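Long-range contact in cytochrome P450 (Zobellia galactanivorans, PDB 6G5O), which belongs to the cytochrome P450 family of haem-containing proteins and carries a bound protoporphyrin IX with its iron: residues F48-V53 / E74-V79. Sequence-based numbering, arbitrary orientation.
Sequences FQSGAV and EVDPPV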
ATOM      1  N   PHE A  48       1.595 -17.089  14.348  1.00 46.76           N
ATOM      2  CA  PHE A  48       1.187 -16.662  12.991  1.00 45.25           C
ATOM      3  C   PHE A  48       2.402 -16.112  12.199  1.00 45.95           C
ATOM      4  O   PHE A  48       2.750 -14.901  12.281  1.00 40.90           O
ATOM      5  CB  PHE A  48       0.057 -15.616  13.093  1.00 46.88           C
ATOM      6  CG  PHE A  48      -1.099 -16.046  13.958  1.00 44.01           C
ATOM      7  CD1 PHE A  48      -2.044 -16.952  13.471  1.00 46.37           C
ATOM      8  CD2 PHE A  48      -1.252 -15.542  15.246  1.00 44.67           C
ATOM      9  CE1 PHE A  48      -3.106 -17.356  14.265  1.00 47.29           C
ATOM     10  CE2 PHE A  48      -2.320 -15.923  16.044  1.00 43.54           C
ATOM     11  CZ  PHE A  48      -3.242 -16.839  15.557  1.00 47.41           C
ATOM     12  N   GLN A  49       3.054 -17.012  11.456  1.00 42.39           N
ATOM     13  CA  GLN A  49       4.364 -16.732  10.894  1.00 38.24           C
ATOM     14  C   GLN A  49       4.293 -16.093   9.510  1.00 36.99           C
ATOM     15  O   GLN A  49       3.307 -16.301   8.781  1.00 34.54           O
ATOM     16  CB  GLN A  49       5.219 -17.999  10.877  1.00 39.88           C
ATOM     17  CG  GLN A  49       5.256 -18.761   9.568  1.00 37.21           C
ATOM     18  CD  GLN A  49       6.085 -20.054   9.674  1.00 37.39           C
ATOM     19  OE1 GLN A  49       7.012 -20.179  10.493  1.00 36.94           O
ATOM     20  NE2 GLN A  49       5.732 -21.017   8.865  1.00 33.23           N
ATOM     21  N   SER A  50       5.320 -15.301   9.168  1.00 35.28           N
ATOM     22  CA  SER A  50       5.485 -14.762   7.803  1.00 37.29           C
ATOM     23  C   SER A  50       6.560 -15.514   7.002  1.00 36.65           C
ATOM     24  O   SER A  50       6.586 -15.457   5.757  1.00 38.07           O
ATOM     25  CB  SER A  50       5.817 -13.251   7.833  1.00 36.59           C
ATOM     26  OG  SER A  50       4.773 -12.528   8.446  1.00 31.95           O
ATOM     27  N   GLY A  51       7.404 -16.245   7.721  1.00 38.14           N
ATOM     28  CA  GLY A  51       8.520 -16.980   7.121  1.00 39.65           C
ATOM     29  C   GLY A  51       8.133 -18.281   6.441  1.00 39.98           C
ATOM     30  O   GLY A  51       8.715 -19.306   6.717  1.00 40.65           O
ATOM     31  N   ALA A  52       7.164 -18.225   5.533  1.00 41.41           N
ATOM     32  CA  ALA A  52       6.663 -19.404   4.876  1.00 45.29           C
ATOM     33  C   ALA A  52       7.334 -19.631   3.504  1.00 48.59           C
ATOM     34  O   ALA A  52       8.212 -18.896   3.095  1.00 62.95           O
ATOM     35  CB  ALA A  52       5.154 -19.284   4.708  1.00 45.44           C
ATOM     36  N   VAL A  53       6.910 -20.672   2.810  1.00 44.08           N
ATOM     37  CA  VAL A  53       7.249 -20.879   1.436  1.00 43.29           C
ATOM     38  C   VAL A  53       6.896 -19.620   0.660  1.00 45.76           C
ATOM     39  O   VAL A  53       5.782 -19.106   0.772  1.00 47.14           O
ATOM     40  CB  VAL A  53       6.539 -22.154   0.874  1.00 43.80           C
ATOM     41  CG1 VAL A  53       6.475 -22.170  -0.649  1.00 43.47           C
ATOM     42  CG2 VAL A  53       7.270 -23.402   1.380  1.00 43.39           C
ATOM     43  N   GLU A  74       8.900 -11.743   4.111  1.00 30.35           N
ATOM     44  CA  GLU A  74       8.699 -13.190   4.290  1.00 31.33           C
ATOM     45  C   GLU A  74       9.763 -13.723   5.205  1.00 30.12           C
ATOM     46  O   GLU A  74      10.315 -14.789   4.973  1.00 28.77           O
ATOM     47  CB  GLU A  74       8.692 -13.919   2.911  1.00 33.11           C
ATOM     48  CG  GLU A  74       7.328 -13.807   2.238  1.00 35.57           C
ATOM     49  CD  GLU A  74       7.228 -14.172   0.754  1.00 38.53           C
ATOM     50  OE1 GLU A  74       8.224 -14.064  -0.003  1.00 35.74           O
ATOM     51  OE2 GLU A  74       6.072 -14.525   0.335  1.00 42.93           O
ATOM     52  N   VAL A  75      10.059 -12.971   6.255  1.00 33.37           N
ATOM     53  CA  VAL A  75      11.071 -13.361   7.238  1.00 37.33           C
ATOM     54  C   VAL A  75      10.536 -13.035   8.626  1.00 36.46           C
ATOM     55  O   VAL A  75       9.899 -11.987   8.814  1.00 36.94           O
ATOM     56  CB  VAL A  75      12.428 -12.637   6.999  1.00 37.21           C
ATOM     57  CG1 VAL A  75      13.463 -13.115   7.988  1.00 38.19           C
ATOM     58  CG2 VAL A  75      12.951 -12.890   5.591  1.00 39.85           C
ATOM     59  N   ASP A  76      10.820 -13.914   9.586  1.00 34.42           N
ATOM     60  CA  ASP A  76      10.365 -13.763  10.954  1.00 34.79           C
ATOM     61  C   ASP A  76      11.506 -13.278  11.810  1.00 35.47           C
ATOM     62  O   ASP A  76      12.662 -13.463  11.460  1.00 37.47           O
ATOM     63  CB  ASP A  76       9.872 -15.097  11.530  1.00 38.95           C
ATOM     64  CG  ASP A  76       8.523 -15.545  10.959  1.00 45.85           C
ATOM     65  OD1 ASP A  76       7.509 -14.770  11.081  1.00 47.93           O
ATOM     66  OD2 ASP A  76       8.454 -16.695  10.415  1.00 49.64           O
ATOM     67  N   PRO A  77      11.190 -12.630  12.947  1.00 34.64           N
ATOM     68  CA  PRO A  77      12.215 -12.303  13.923  1.00 35.75           C
ATOM     69  C   PRO A  77      12.859 -13.580  14.441  1.00 36.32           C
ATOM     70  O   PRO A  77      12.248 -14.638  14.316  1.00 35.21           O
ATOM     71  CB  PRO A  77      11.430 -11.630  15.050  1.00 34.77           C
ATOM     72  CG  PRO A  77      10.229 -11.089  14.400  1.00 32.70           C
ATOM     73  CD  PRO A  77       9.889 -12.060  13.316  1.00 33.41           C
ATOM     74  N   PRO A  78      14.070 -13.494  14.992  1.00 35.59           N
ATOM     75  CA  PRO A  78      14.871 -12.237  15.083  1.00 34.88           C
ATOM     76  C   PRO A  78      15.595 -11.798  13.792  1.00 32.47           C
ATOM     77  O   PRO A  78      16.121 -10.698  13.741  1.00 32.17           O
ATOM     78  CB  PRO A  78      15.921 -12.585  16.133  1.00 35.03           C
ATOM     79  CG  PRO A  78      16.132 -14.071  15.929  1.00 35.36           C
ATOM     80  CD  PRO A  78      14.775 -14.638  15.593  1.00 37.35           C
ATOM     81  N   VAL A  79      15.665 -12.671  12.793  1.00 32.56           N
ATOM     82  CA  VAL A  79      16.360 -12.386  11.566  1.00 32.88           C
ATOM     83  C   VAL A  79      15.705 -11.197  10.815  1.00 35.36           C
ATOM     84  O   VAL A  79      16.400 -10.396  10.204  1.00 33.08           O
ATOM     85  CB  VAL A  79      16.412 -13.639  10.688  1.00 35.91           C
ATOM     86  CG1 VAL A  79      17.028 -13.311   9.334  1.00 35.04           C
ATOM     87  CG2 VAL A  79      17.285 -14.728  11.373  1.00 35.57           C
TER
HETATM   88  O   HOH W   1       4.723 -12.703  10.855  1.00 27.21           O
HETATM   89  O   HOH W   2       5.107 -16.514   2.154  1.00 35.69           O
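The carboxylate of D76 reaches across to two successive backbone N-H groups, those of S50 and G51, where the chain leaves strand 48-49, an outermost strand of the mixed five-stranded sheet of this cytochrome P450, and enters an inverse gamma turn centred on G51. The pair of bonds illustrates how one acid can tie the end of a strand to a loop remote in sequence. The two differ: S50 N approaches D76 OD1 on its syn side at 3.0 Å, almost straight at 172°, whereas G51 N comes to OD2 at 2.9 Å from above the carboxylate plane and is bent to 137°. With CG anti to its own carbonyl carbon (chi1 -73°), the D76 side chain brings both oxygens to the turn.

This close-fitting part continues into the backbones, where G51 CA approaches E74 O at 3.6 Å in a nearly straight CH···O contact, and S50 O faces E74 CA. R69 bonds to both A52 O and E74 O. The side chain of S50 lies about 5 Å from the haem.

At the more open edge Q49, partly exposed, crosses D76 at about a right angle and meets it through carbon, CB to OD2. At the other end, buried E74 receives the backbone N-H of Q70 on OE1, and on OE2 that of G55, a salt bridge from R66 and a water that bridges to V53 O, donating to OE2 at 2.9 Å.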